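Local coordinates for AvrRxo1-ORF1 (Xanthomonas oryzae pv. oryzicola, PDB 4Z8T), which is a type III effector with a polynucleotide kinase domain, probably phosphorylating its substrate through a P-loop fold related to zeta toxins, and is bound by AvrRxo1-ORF2, at residues Y10-L15 with N31-R36; Q46-A51 with D135-G140; T53-L58 with A150-V155; G72-G77 with V194-R199; T76-I81 with C183-P188. All coordinates share one frame; numbering follows the deposited sequence.

Contact 1: Y10-L15 with N31-R36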
# COMPACT_ATOMS: atom_id res chain seq x y z
N TYR A 10 -39.85 -23.83 7.53
CA TYR A 10 -40.88 -23.55 8.54
C TYR A 10 -41.91 -22.51 8.10
O TYR A 10 -42.88 -22.25 8.81
CB TYR A 10 -40.24 -23.19 9.88
CG TYR A 10 -39.44 -24.34 10.46
CD1 TYR A 10 -40.08 -25.45 11.00
CD2 TYR A 10 -38.06 -24.33 10.45
CE1 TYR A 10 -39.36 -26.51 11.51
CE2 TYR A 10 -37.33 -25.38 10.96
CZ TYR A 10 -37.99 -26.47 11.49
OH TYR A 10 -37.26 -27.51 12.00
N GLY A 11 -41.70 -21.93 6.92
CA GLY A 11 -42.67 -21.00 6.38
C GLY A 11 -43.90 -21.74 5.89
O GLY A 11 -43.82 -22.91 5.51
N LEU A 12 -45.05 -21.06 5.90
CA LEU A 12 -46.29 -21.68 5.46
C LEU A 12 -46.75 -21.15 4.11
O LEU A 12 -46.95 -19.95 3.94
CB LEU A 12 -47.40 -21.46 6.49
CG LEU A 12 -47.32 -22.33 7.74
CD1 LEU A 12 -48.44 -21.99 8.71
CD2 LEU A 12 -47.35 -23.81 7.35
N GLY A 13 -46.91 -22.07 3.15
CA GLY A 13 -47.59 -21.76 1.90
C GLY A 13 -46.73 -21.40 0.70
O GLY A 13 -45.55 -21.77 0.61
N SER A 14 -47.34 -20.68 -0.23
CA SER A 14 -46.66 -20.22 -1.43
C SER A 14 -45.72 -19.10 -1.04
O SER A 14 -46.14 -17.97 -0.79
CB SER A 14 -47.67 -19.73 -2.46
OG SER A 14 -48.73 -20.66 -2.62
N LEU A 15 -44.44 -19.45 -0.94
CA LEU A 15 -43.40 -18.53 -0.53
C LEU A 15 -43.00 -17.63 -1.68
O LEU A 15 -42.69 -18.10 -2.78
CB LEU A 15 -42.18 -19.29 -0.01
CG LEU A 15 -42.08 -20.77 -0.40
CD1 LEU A 15 -42.89 -21.04 -1.66
CD2 LEU A 15 -40.63 -21.18 -0.58
N ASN A 31 -47.16 -16.58 9.21
CA ASN A 31 -46.94 -17.41 8.03
C ASN A 31 -45.92 -18.51 8.34
O ASN A 31 -45.32 -19.09 7.43
CB ASN A 31 -46.47 -16.56 6.85
CG ASN A 31 -47.62 -15.98 6.06
OD1 ASN A 31 -48.64 -16.65 5.84
ND2 ASN A 31 -47.48 -14.73 5.63
N TRP A 32 -45.74 -18.77 9.63
CA TRP A 32 -44.83 -19.81 10.09
C TRP A 32 -45.63 -20.93 10.72
O TRP A 32 -46.74 -20.71 11.21
CB TRP A 32 -43.87 -19.23 11.13
CG TRP A 32 -42.98 -18.12 10.62
CD1 TRP A 32 -43.30 -16.80 10.51
CD2 TRP A 32 -41.62 -18.25 10.19
NE1 TRP A 32 -42.23 -16.10 10.02
CE2 TRP A 32 -41.18 -16.96 9.81
CE3 TRP A 32 -40.74 -19.32 10.07
CZ2 TRP A 32 -39.90 -16.72 9.32
CZ3 TRP A 32 -39.47 -19.09 9.59
CH2 TRP A 32 -39.05 -17.79 9.22
N HIS A 33 -45.08 -22.14 10.70
CA HIS A 33 -45.65 -23.25 11.45
C HIS A 33 -45.77 -22.85 12.92
O HIS A 33 -44.88 -22.20 13.45
CB HIS A 33 -44.76 -24.48 11.35
CG HIS A 33 -44.99 -25.29 10.12
ND1 HIS A 33 -45.78 -26.43 10.12
CD2 HIS A 33 -44.55 -25.14 8.85
CE1 HIS A 33 -45.80 -26.94 8.91
NE2 HIS A 33 -45.07 -26.18 8.11
N PRO A 34 -46.89 -23.23 13.56
CA PRO A 34 -47.16 -22.91 14.97
C PRO A 34 -45.99 -23.21 15.91
O PRO A 34 -45.73 -22.39 16.79
CB PRO A 34 -48.36 -23.81 15.31
CG PRO A 34 -48.76 -24.50 14.02
CD PRO A 34 -48.08 -23.77 12.90
N GLU A 35 -45.32 -24.34 15.75
CA GLU A 35 -44.20 -24.66 16.63
C GLU A 35 -43.08 -23.64 16.45
O GLU A 35 -42.43 -23.24 17.42
CB GLU A 35 -43.64 -26.05 16.35
CG GLU A 35 -44.57 -27.19 16.69
CD GLU A 35 -45.49 -27.56 15.55
OE1 GLU A 35 -45.64 -26.75 14.61
OE2 GLU A 35 -46.05 -28.67 15.58
N ARG A 36 -42.86 -23.23 15.21
CA ARG A 36 -41.77 -22.29 14.94
C ARG A 36 -42.15 -20.91 15.45
O ARG A 36 -41.30 -20.17 15.97
CB ARG A 36 -41.44 -22.24 13.45
CG ARG A 36 -40.01 -21.75 13.19
CD ARG A 36 -39.00 -22.75 13.69
NE ARG A 36 -37.62 -22.37 13.36
CZ ARG A 36 -36.57 -23.12 13.64
NH1 ARG A 36 -36.76 -24.28 14.25
NH2 ARG A 36 -35.34 -22.74 13.30
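Tyr10 lays its ring flat on the guanidinium of Arg36, the two planes only 6° apart and their centres 4.1 Å from one another. Followed outward, the arginine runs the length of the phenol. Its CB and CG lie against Tyr10 CB, and CD then sits over the ring face, 3.8 Å from the ring centroid, as a CH-pi contact. NE passes above Tyr10 CD2, CZ above CE2, and NH1 ends 3.5 Å from Tyr10 CE2, on the way to CZ. CG stands anti to the backbone N (chi1 -157°) and the chain bends at chi2 (67°), which lays the far half along the ring as an off-centre cation-pi pair. The guanidinium is also fixed at its nitrogens: NE forms a salt bridge with Glu129, NH1 bonds Ser114 and NH2 the carbonyl of Leu111.

Beside this stack the backbones meet in a single beta bridge between Gly11 and Trp32. His33 N donates to Tyr10 O (2.9 Å) in a nearly straight bond. Leu12 N faces Asn31 O, at a modelled distance too short to be taken at face value. Leu12 CD2 rests over one face of the His33 ring, 3.6 Å from its centroid, while CD1 approaches Trp32 O at 3.3 Å. On the other side of the bridge Tyr10 CB meets the edge of the Trp32 indole at CE3.

The loop following helix 6-10 is thereby fastened to the start of helix 34-60, with His33 as N-cap, and Trp32 turns inward to meet Phe132 of helix 123-141.

Contact 2: Q46-A51 with D135-G140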
# COMPACT_ATOMS: atom_id res chain seq x y z
N GLN A 46 -36.84 -13.79 25.54
CA GLN A 46 -35.55 -13.87 26.21
C GLN A 46 -34.69 -12.65 25.90
O GLN A 46 -34.10 -12.04 26.80
CB GLN A 46 -34.81 -15.15 25.79
CG GLN A 46 -35.46 -16.43 26.31
CD GLN A 46 -34.75 -17.69 25.82
OE1 GLN A 46 -33.78 -17.62 25.06
NE2 GLN A 46 -35.23 -18.84 26.26
N ALA A 47 -34.62 -12.31 24.62
CA ALA A 47 -33.80 -11.19 24.16
C ALA A 47 -34.31 -9.88 24.76
O ALA A 47 -33.53 -9.02 25.19
CB ALA A 47 -33.82 -11.12 22.64
N ARG A 48 -35.63 -9.74 24.80
CA ARG A 48 -36.22 -8.53 25.37
C ARG A 48 -35.93 -8.41 26.86
O ARG A 48 -35.66 -7.31 27.36
CB ARG A 48 -37.72 -8.49 25.07
CG ARG A 48 -37.96 -8.16 23.60
CD ARG A 48 -39.40 -8.36 23.16
NE ARG A 48 -39.54 -7.99 21.75
CZ ARG A 48 -40.48 -8.44 20.92
NH1 ARG A 48 -41.41 -9.29 21.33
NH2 ARG A 48 -40.49 -8.01 19.66
N SER A 49 -35.97 -9.53 27.56
CA SER A 49 -35.64 -9.53 28.98
C SER A 49 -34.20 -9.08 29.17
O SER A 49 -33.91 -8.23 30.03
CB SER A 49 -35.86 -10.91 29.59
OG SER A 49 -35.53 -10.90 30.97
N SER A 50 -33.29 -9.61 28.36
CA SER A 50 -31.89 -9.26 28.46
C SER A 50 -31.69 -7.79 28.13
O SER A 50 -30.94 -7.10 28.81
CB SER A 50 -31.05 -10.11 27.51
OG SER A 50 -31.03 -11.47 27.95
N ALA A 51 -32.38 -7.30 27.10
CA ALA A 51 -32.24 -5.90 26.72
C ALA A 51 -32.74 -4.98 27.83
O ALA A 51 -32.18 -3.89 28.06
CB ALA A 51 -32.97 -5.63 25.42
N ASP A 135 -34.93 -8.01 13.48
CA ASP A 135 -35.70 -6.84 13.06
C ASP A 135 -36.94 -6.67 13.92
O ASP A 135 -37.33 -5.55 14.25
CB ASP A 135 -36.07 -6.95 11.58
CG ASP A 135 -34.87 -6.80 10.68
OD1 ASP A 135 -33.85 -6.24 11.13
OD2 ASP A 135 -34.95 -7.25 9.52
N ARG A 136 -37.57 -7.78 14.28
CA ARG A 136 -38.69 -7.71 15.20
C ARG A 136 -38.21 -7.25 16.57
O ARG A 136 -38.88 -6.46 17.24
CB ARG A 136 -39.40 -9.06 15.28
CG ARG A 136 -40.52 -9.07 16.28
CD ARG A 136 -41.81 -9.68 15.73
NE ARG A 136 -42.65 -10.15 16.82
CZ ARG A 136 -43.32 -9.36 17.66
NH1 ARG A 136 -44.05 -9.88 18.63
NH2 ARG A 136 -43.25 -8.04 17.52
N PHE A 137 -37.04 -7.73 16.97
CA PHE A 137 -36.45 -7.37 18.26
C PHE A 137 -36.16 -5.86 18.28
O PHE A 137 -36.57 -5.16 19.21
CB PHE A 137 -35.19 -8.22 18.49
CG PHE A 137 -34.42 -7.89 19.73
CD1 PHE A 137 -35.04 -7.74 20.96
CD2 PHE A 137 -33.04 -7.78 19.67
CE1 PHE A 137 -34.30 -7.45 22.10
CE2 PHE A 137 -32.29 -7.50 20.81
CZ PHE A 137 -32.92 -7.34 22.02
N GLU A 138 -35.51 -5.37 17.24
CA GLU A 138 -35.18 -3.95 17.16
C GLU A 138 -36.43 -3.08 17.09
O GLU A 138 -36.49 -2.01 17.69
CB GLU A 138 -34.28 -3.69 15.95
CG GLU A 138 -33.83 -2.23 15.80
CD GLU A 138 -33.09 -1.98 14.50
OE1 GLU A 138 -32.09 -2.69 14.24
OE2 GLU A 138 -33.51 -1.08 13.74
N GLY A 139 -37.44 -3.56 16.37
CA GLY A 139 -38.70 -2.83 16.26
C GLY A 139 -39.36 -2.58 17.60
O GLY A 139 -39.86 -1.47 17.87
N GLY A 140 -39.38 -3.60 18.45
CA GLY A 140 -39.97 -3.49 19.77
C GLY A 140 -39.14 -2.64 20.71
O GLY A 140 -39.67 -2.08 21.67
O HOH W 1 -38.23 -5.83 21.19
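Phe137 packs its ring against Ala47 and Ala51 where helices 34-60 and 123-141 meet, two helices of a P-loop kinase-like fold related to the zeta toxins. The short segments have axes 10.6 Å apart and cross at -41°.

The apolar part centres on this ring and the two alanines, one turn apart on helix 34-60. Ala47 CB lies over one face, 3.9 Å from the ring centroid, a CH-pi contact. Ala51 CB instead reaches the rim, 3.8 Å from Phe137 CZ. CG of the phenylalanine is anti to its backbone N (chi1 175°), which carries the ring across to the alanines. The aliphatic part of Arg48 adds CG at the ring edge, and Leu44 and Val102 also touch the phenylalanine side chain.

The polar part belongs to the extended Arg48. Its NH2 comes over one face of the Arg136 guanidinium, 3.5 Å from Arg136 NH2; these two donors form no bond, and the planes are 73° apart, so the like charges meet without stacking.

Hydrogen bonds tie this arginine to the opposite backbone. A water bridges Arg48 NE to Phe137 O. Arg48 NH2 donates to Arg136 O at 3.3 Å, from above the carbonyl plane, while the helical donor Gly140 N reaches that same oxygen from the opposite face.

Contact 3: T53-L58 with A150-V155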
# COMPACT_ATOMS: atom_id res chain seq x y z
N THR A 53 -32.74 -5.63 31.03
CA THR A 53 -31.72 -5.67 32.08
C THR A 53 -30.60 -4.69 31.75
O THR A 53 -30.19 -3.89 32.60
CB THR A 53 -31.16 -7.09 32.26
OG1 THR A 53 -32.20 -7.95 32.74
CG2 THR A 53 -30.02 -7.09 33.26
N LEU A 54 -30.13 -4.73 30.51
CA LEU A 54 -29.09 -3.79 30.06
C LEU A 54 -29.55 -2.36 30.27
O LEU A 54 -28.84 -1.54 30.86
CB LEU A 54 -28.78 -3.99 28.57
CG LEU A 54 -27.96 -5.19 28.10
CD1 LEU A 54 -27.67 -5.04 26.61
CD2 LEU A 54 -26.66 -5.31 28.89
N ALA A 55 -30.76 -2.07 29.80
CA ALA A 55 -31.28 -0.71 29.87
C ALA A 55 -31.42 -0.21 31.30
O ALA A 55 -31.10 0.95 31.59
CB ALA A 55 -32.61 -0.61 29.14
N GLU A 56 -31.87 -1.07 32.20
CA GLU A 56 -32.03 -0.65 33.59
C GLU A 56 -30.67 -0.45 34.25
O GLU A 56 -30.51 0.47 35.05
CB GLU A 56 -32.86 -1.66 34.39
CG GLU A 56 -34.32 -1.79 33.97
CD GLU A 56 -35.18 -0.60 34.36
OE1 GLU A 56 -34.69 0.34 35.02
OE2 GLU A 56 -36.38 -0.61 34.01
N SER A 57 -29.69 -1.29 33.90
CA SER A 57 -28.33 -1.09 34.41
C SER A 57 -27.76 0.24 33.96
O SER A 57 -27.24 1.00 34.79
CB SER A 57 -27.39 -2.22 33.97
OG SER A 57 -26.07 -2.02 34.44
N LEU A 58 -27.85 0.52 32.66
CA LEU A 58 -27.33 1.76 32.11
C LEU A 58 -27.99 2.99 32.74
O LEU A 58 -27.31 3.95 33.07
CB LEU A 58 -27.52 1.77 30.59
CG LEU A 58 -26.66 0.74 29.87
CD1 LEU A 58 -27.19 0.47 28.45
CD2 LEU A 58 -25.20 1.19 29.81
N ALA A 150 -38.40 6.40 30.99
CA ALA A 150 -37.42 6.90 30.04
C ALA A 150 -37.23 5.89 28.93
O ALA A 150 -37.42 4.68 29.13
CB ALA A 150 -36.10 7.18 30.74
N ILE A 151 -36.85 6.38 27.76
CA ILE A 151 -36.54 5.53 26.62
C ILE A 151 -35.36 4.64 27.01
O ILE A 151 -34.39 5.10 27.59
CB ILE A 151 -36.21 6.39 25.38
CG1 ILE A 151 -37.51 6.92 24.75
CG2 ILE A 151 -35.44 5.60 24.34
CD1 ILE A 151 -38.33 5.87 24.01
N ALA A 152 -35.46 3.35 26.69
CA ALA A 152 -34.39 2.40 26.99
C ALA A 152 -33.17 2.59 26.10
O ALA A 152 -33.29 2.70 24.88
CB ALA A 152 -34.91 0.98 26.82
N SER A 153 -31.99 2.59 26.71
CA SER A 153 -30.75 2.55 25.94
C SER A 153 -30.63 1.18 25.29
O SER A 153 -31.07 0.17 25.85
CB SER A 153 -29.54 2.79 26.83
OG SER A 153 -29.44 4.17 27.16
N ILE A 154 -30.03 1.14 24.11
CA ILE A 154 -29.92 -0.11 23.36
C ILE A 154 -28.54 -0.22 22.75
O ILE A 154 -27.81 0.77 22.63
CB ILE A 154 -31.01 -0.23 22.26
CG1 ILE A 154 -30.84 0.87 21.20
CG2 ILE A 154 -32.40 -0.19 22.86
CD1 ILE A 154 -31.88 0.81 20.06
N VAL A 155 -28.17 -1.43 22.35
CA VAL A 155 -26.86 -1.67 21.76
C VAL A 155 -27.02 -2.31 20.40
O VAL A 155 -27.71 -3.32 20.26
CB VAL A 155 -26.01 -2.62 22.63
CG1 VAL A 155 -24.60 -2.75 22.04
CG2 VAL A 155 -25.95 -2.13 24.05
O HOH W 2 -31.61 2.83 29.64
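Leu58 places its CG beside its own backbone N (chi1 -67°), and with chi2 at 162° its CD1 reaches Ser153 CB, 3.7 Å away. In Ser153, OG likewise lies beside the backbone N (chi1 -76°), leaving the methylene to meet the leucine while the hydroxyl bonds Thr66 N on the neighbouring strand. One serine thus serves both neighbours, its carbon turned to the helix and its oxygen engaged with the sheet.

The backbones come closest at Ala55 and Ser153, whose CA atoms are 5.1 Å apart, a spacing that the small Ala55 side chain permits. The methyl of Ala55 touches the methyl of Ala152, CB to CB at 3.6 Å, and lies 3.7 Å from Ser153 O. Farther along, Leu54 CD1 makes a looser contact with Val155 CG2 at 4.2 Å. Leu54 and Val155 both also pack on helix 87-95, through Leu93 and Leu89 among others, which extends the apolar layer beyond the two segments.

Helix 34-60 here lies against the entry to strand 154-157, the outermost strand at one end of the sheet of this P-loop domain, next to strand 66-71. No direct hydrogen bond links the segments. A single water joins them instead, donating to Ala55 O at 2.8 Å and accepting from Ser153 N at 3.0 Å. All six touching residues are buried, so the join rests on close-fitting methyl and methylene groups, and the water provides a hydrogen-bond partner for two main-chain atoms.

Contact 4: G72-G77 with V194-R199. With SO4 (sulfate ion), chain E; SO4 (sulfate ion), chain D.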
# COMPACT_ATOMS: atom_id res chain seq x y z
N GLY A 72 -17.82 -2.04 12.89
CA GLY A 72 -16.55 -2.60 12.47
C GLY A 72 -16.72 -3.95 11.84
O GLY A 72 -17.72 -4.63 12.06
N ASN A 73 -15.71 -4.34 11.06
CA ASN A 73 -15.74 -5.61 10.34
C ASN A 73 -15.67 -6.81 11.29
O ASN A 73 -15.37 -6.70 12.47
CB ASN A 73 -14.57 -5.65 9.35
CG ASN A 73 -14.76 -6.71 8.28
OD1 ASN A 73 -15.88 -7.08 7.93
ND2 ASN A 73 -13.63 -7.20 7.73
N THR A 74 -15.94 -7.97 10.71
CA THR A 74 -15.90 -9.24 11.43
C THR A 74 -14.56 -9.48 12.13
O THR A 74 -13.49 -9.29 11.53
CB THR A 74 -16.16 -10.36 10.41
OG1 THR A 74 -17.39 -10.10 9.73
CG2 THR A 74 -16.26 -11.71 11.10
N ALA A 75 -14.62 -9.92 13.38
CA ALA A 75 -13.43 -10.37 14.12
C ALA A 75 -12.31 -9.35 14.15
O ALA A 75 -11.13 -9.68 13.96
CB ALA A 75 -12.93 -11.72 13.56
N THR A 76 -12.68 -8.10 14.43
CA THR A 76 -11.71 -7.02 14.54
C THR A 76 -11.37 -6.68 15.99
O THR A 76 -10.54 -5.81 16.24
CB THR A 76 -12.23 -5.74 13.86
OG1 THR A 76 -13.57 -5.46 14.31
CG2 THR A 76 -12.24 -5.90 12.34
N GLY A 77 -12.01 -7.34 16.94
CA GLY A 77 -11.78 -7.06 18.35
C GLY A 77 -12.84 -6.20 18.99
O GLY A 77 -12.58 -5.54 20.00
N VAL A 194 -7.66 -14.35 10.34
CA VAL A 194 -7.19 -15.30 11.36
C VAL A 194 -8.13 -15.29 12.57
O VAL A 194 -8.31 -16.32 13.23
CB VAL A 194 -5.72 -15.11 11.76
CG1 VAL A 194 -5.55 -13.91 12.62
CG2 VAL A 194 -5.20 -16.36 12.47
N GLY A 195 -8.77 -14.15 12.83
CA GLY A 195 -9.78 -14.08 13.87
C GLY A 195 -10.94 -15.03 13.62
O GLY A 195 -11.45 -15.67 14.54
N VAL A 196 -11.37 -15.12 12.37
CA VAL A 196 -12.45 -16.02 12.00
C VAL A 196 -12.01 -17.48 12.15
O VAL A 196 -12.76 -18.31 12.68
CB VAL A 196 -12.94 -15.74 10.58
CG1 VAL A 196 -13.89 -16.85 10.11
CG2 VAL A 196 -13.68 -14.40 10.56
N LEU A 197 -10.81 -17.80 11.70
CA LEU A 197 -10.31 -19.18 11.82
C LEU A 197 -10.16 -19.62 13.26
O LEU A 197 -10.25 -20.82 13.54
CB LEU A 197 -8.98 -19.36 11.07
CG LEU A 197 -9.03 -19.24 9.54
CD1 LEU A 197 -7.67 -19.52 8.93
CD2 LEU A 197 -10.09 -20.17 8.92
N GLN A 198 -9.96 -18.68 14.18
CA GLN A 198 -9.85 -19.00 15.61
C GLN A 198 -11.18 -19.25 16.28
O GLN A 198 -11.23 -19.86 17.36
CB GLN A 198 -9.15 -17.87 16.37
CG GLN A 198 -7.67 -17.80 16.09
CD GLN A 198 -7.02 -16.59 16.72
OE1 GLN A 198 -6.73 -15.61 16.04
NE2 GLN A 198 -6.80 -16.65 18.03
N ARG A 199 -12.27 -18.78 15.67
CA ARG A 199 -13.59 -18.99 16.26
C ARG A 199 -13.97 -20.45 16.11
O ARG A 199 -13.98 -20.97 15.01
CB ARG A 199 -14.63 -18.09 15.59
CG ARG A 199 -14.43 -16.64 15.93
CD ARG A 199 -15.35 -15.74 15.13
NE ARG A 199 -15.29 -14.38 15.64
CZ ARG A 199 -16.05 -13.39 15.22
NH1 ARG A 199 -16.95 -13.60 14.26
NH2 ARG A 199 -15.91 -12.18 15.76
S SO4 E . -18.50 -10.07 14.53
O1 SO4 E . -18.55 -10.50 15.93
O2 SO4 E . -17.38 -9.14 14.40
O3 SO4 E . -19.75 -9.37 14.23
O4 SO4 E . -18.40 -11.22 13.64
S SO4 D . -14.19 -9.90 18.76
O1 SO4 D . -13.27 -9.87 17.63
O2 SO4 D . -13.53 -9.47 20.00
O3 SO4 D . -14.63 -11.28 18.91
O4 SO4 D . -15.34 -9.05 18.50
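Ala75 carries positive backbone angles (phi 55°, psi 45°), a left-handed conformation uncommon for alanine, and its methyl is presented to Gly195 and Arg199. It sits in a type II turn from Asn73 to Thr76, within a strand-loop-helix segment that matches the P-loop (Walker A) pattern of nucleotide-binding kinases.

Gly195, on helix 189-198, is the partner that lets the turn come this close: the two CA atoms are 5.2 Å apart, and Ala75 CB lies 3.9 Å from Gly195 C. Beside it Val196 CG2 touches both the Ala75 methyl and Thr74 CG2, the latter at 3.8 Å. Thr74 has this methyl anti to its backbone N, while its OG1 bonds Arg159.

Arg199 reaches back from the end of the helix, its chain extended from CG to NE, and lays one guanidinium face over Ala75 CB, 3.7 Å from NH2. Its edge faces a sulfate, chain E, roughly in plane. A second sulfate, chain D, is held by Gly77 N through O1. Both ions probably come from the crystallisation liquor, but their positions are consistent with an anion pocket suited to phosphate groups.

The chain E ion is gripped from both segments. Ala75 N donates to its O2 at 3.0 Å, and Arg199 NH2 makes a weak bond to O1. The straightest bond comes from Arg199 NH1 to O4, 2.9 Å long with an angle of 167° at the hydrogen; the same NH1 also bonds Pro206 O.

Contact 5: T76-I81 with C183-P188. With SO4 (sulfate ion), chain D.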
# COMPACT_ATOMS: atom_id res chain seq x y z
N THR A 76 -12.68 -8.10 14.43
CA THR A 76 -11.71 -7.02 14.54
C THR A 76 -11.37 -6.68 15.99
O THR A 76 -10.54 -5.81 16.24
CB THR A 76 -12.23 -5.74 13.86
OG1 THR A 76 -13.57 -5.46 14.31
CG2 THR A 76 -12.24 -5.90 12.34
N GLY A 77 -12.01 -7.34 16.94
CA GLY A 77 -11.78 -7.06 18.35
C GLY A 77 -12.84 -6.20 18.99
O GLY A 77 -12.58 -5.54 20.00
N LYS A 78 -14.03 -6.20 18.41
CA LYS A 78 -15.11 -5.32 18.86
C LYS A 78 -15.51 -5.59 20.31
O LYS A 78 -15.69 -4.66 21.09
CB LYS A 78 -16.32 -5.44 17.93
CG LYS A 78 -15.99 -5.02 16.49
CD LYS A 78 -17.12 -5.34 15.51
CE LYS A 78 -18.35 -4.53 15.78
NZ LYS A 78 -19.34 -4.62 14.64
N THR A 79 -15.64 -6.87 20.67
CA THR A 79 -16.06 -7.22 22.02
C THR A 79 -15.08 -6.72 23.09
O THR A 79 -15.51 -6.14 24.10
CB THR A 79 -16.30 -8.73 22.13
OG1 THR A 79 -17.35 -9.09 21.22
CG2 THR A 79 -16.71 -9.10 23.55
N ARG A 80 -13.79 -6.92 22.87
CA ARG A 80 -12.78 -6.44 23.81
C ARG A 80 -12.80 -4.91 23.94
O ARG A 80 -12.66 -4.38 25.05
CB ARG A 80 -11.40 -6.94 23.39
CG ARG A 80 -10.32 -6.69 24.43
CD ARG A 80 -8.96 -7.19 23.96
NE ARG A 80 -7.88 -6.54 24.69
CZ ARG A 80 -7.48 -6.91 25.90
NH1 ARG A 80 -8.09 -7.92 26.52
NH2 ARG A 80 -6.49 -6.27 26.50
N ILE A 81 -12.99 -4.21 22.83
CA ILE A 81 -13.12 -2.75 22.90
C ILE A 81 -14.34 -2.30 23.71
O ILE A 81 -14.23 -1.39 24.56
CB ILE A 81 -13.13 -2.11 21.50
CG1 ILE A 81 -11.72 -2.10 20.91
CG2 ILE A 81 -13.69 -0.68 21.55
CD1 ILE A 81 -10.76 -1.15 21.62
N CYS A 183 -18.55 3.49 18.73
CA CYS A 183 -17.17 3.05 18.70
C CYS A 183 -16.98 2.31 17.41
O CYS A 183 -17.78 1.44 17.06
CB CYS A 183 -16.86 2.11 19.87
SG CYS A 183 -16.49 2.98 21.40
N ASP A 184 -15.94 2.68 16.68
CA ASP A 184 -15.65 2.14 15.36
C ASP A 184 -14.30 1.44 15.50
O ASP A 184 -13.33 2.05 15.95
CB ASP A 184 -15.57 3.32 14.39
CG ASP A 184 -15.51 2.91 12.94
OD1 ASP A 184 -15.57 1.69 12.64
OD2 ASP A 184 -15.39 3.82 12.10
N ILE A 185 -14.25 0.15 15.16
CA ILE A 185 -13.10 -0.69 15.48
C ILE A 185 -12.56 -1.28 14.19
O ILE A 185 -13.29 -1.93 13.44
CB ILE A 185 -13.52 -1.83 16.43
CG1 ILE A 185 -14.06 -1.26 17.76
CG2 ILE A 185 -12.30 -2.72 16.72
CD1 ILE A 185 -15.58 -1.35 17.92
N ASP A 186 -11.27 -1.05 13.94
CA ASP A 186 -10.63 -1.52 12.71
C ASP A 186 -9.47 -2.45 13.01
O ASP A 186 -8.73 -2.25 13.98
CB ASP A 186 -10.06 -0.34 11.92
CG ASP A 186 -9.50 -0.77 10.59
OD1 ASP A 186 -10.30 -0.83 9.62
OD2 ASP A 186 -8.29 -1.08 10.50
N ALA A 187 -9.32 -3.47 12.16
CA ALA A 187 -8.11 -4.28 12.13
C ALA A 187 -7.78 -4.58 10.68
O ALA A 187 -8.65 -4.56 9.82
CB ALA A 187 -8.33 -5.58 12.90
N PRO A 188 -6.50 -4.88 10.40
CA PRO A 188 -6.13 -5.28 9.04
C PRO A 188 -6.94 -6.50 8.62
O PRO A 188 -7.33 -7.30 9.48
CB PRO A 188 -4.65 -5.66 9.19
CG PRO A 188 -4.17 -4.87 10.35
CD PRO A 188 -5.34 -4.74 11.29
S SO4 D . -14.19 -9.90 18.76
O1 SO4 D . -13.27 -9.87 17.63
O2 SO4 D . -13.53 -9.47 20.00
O3 SO4 D . -14.63 -11.28 18.91
O4 SO4 D . -15.34 -9.05 18.50
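Thr76 and Ala187 bring their CA atoms to 5.1 Å and Lys78 and Ile185 theirs to 6.1 Å, as the loop and first turn of helix 78-85 pass over the end of strand 179-185 with no hydrogen bond between them.

Ile185 is the central side chain, and its branches diverge. CG2, anti to the backbone N, points into the loop and lies 3.6 Å from Thr76 O, while CG1 goes to the helix and meets Ile81 CG2 at 3.9 Å. CD1, at the end of that branch, touches Lys78 CG at 4.0 Å. Thr76 sets its CG2 methyl against Ala187, 3.8 Å from Ala187 N.

The arrangement is consistent with the strand-loop-helix of a P-loop (Walker A) fold, as in the zeta toxin family; Ile185 packs on the loop and helix from strand 179-185, which runs parallel to strand 66-71. Lys78, the lysine of the Walker A pattern, uses only its aliphatic part on Ile185. The chain bends at chi3 (66°) and takes NZ away to the carbonyls of Leu70 and Lys158.

The helix start faces a sulfate, chain D. Thr79 N donates almost straight to its O4 (3.1 Å, 171°) and weakly to O2, adding to the bond from Gly77. These N-terminal amides, with the helix dipole, would favour an anion here. Beyond Ile81, Phe243 of strand 238-245 continues the apolar packing.

Overall arrangement
Contacts 4 and 5 form the probable phosphate-binding site: their centres lie about 9 Å apart, they share Thr76 and Gly77, and both touch the chain D sulfate. A probable hydrogen bond from Lys78 NZ to Gly72 O (3.0 Å) joins them further. Contacts 1, 2 and 3 follow one another along helix 34-60. The centres of contacts 1 and 2 are about 21 Å apart, those of contacts 2 and 3 about 12 Å. Contact 3 reaches the same sheet as contact 5, their centres about 23 Å apart and nearest atoms about 9 Å. Contact 1 is remote from the sulfate site, its centre about 34 Å from that of contact 4.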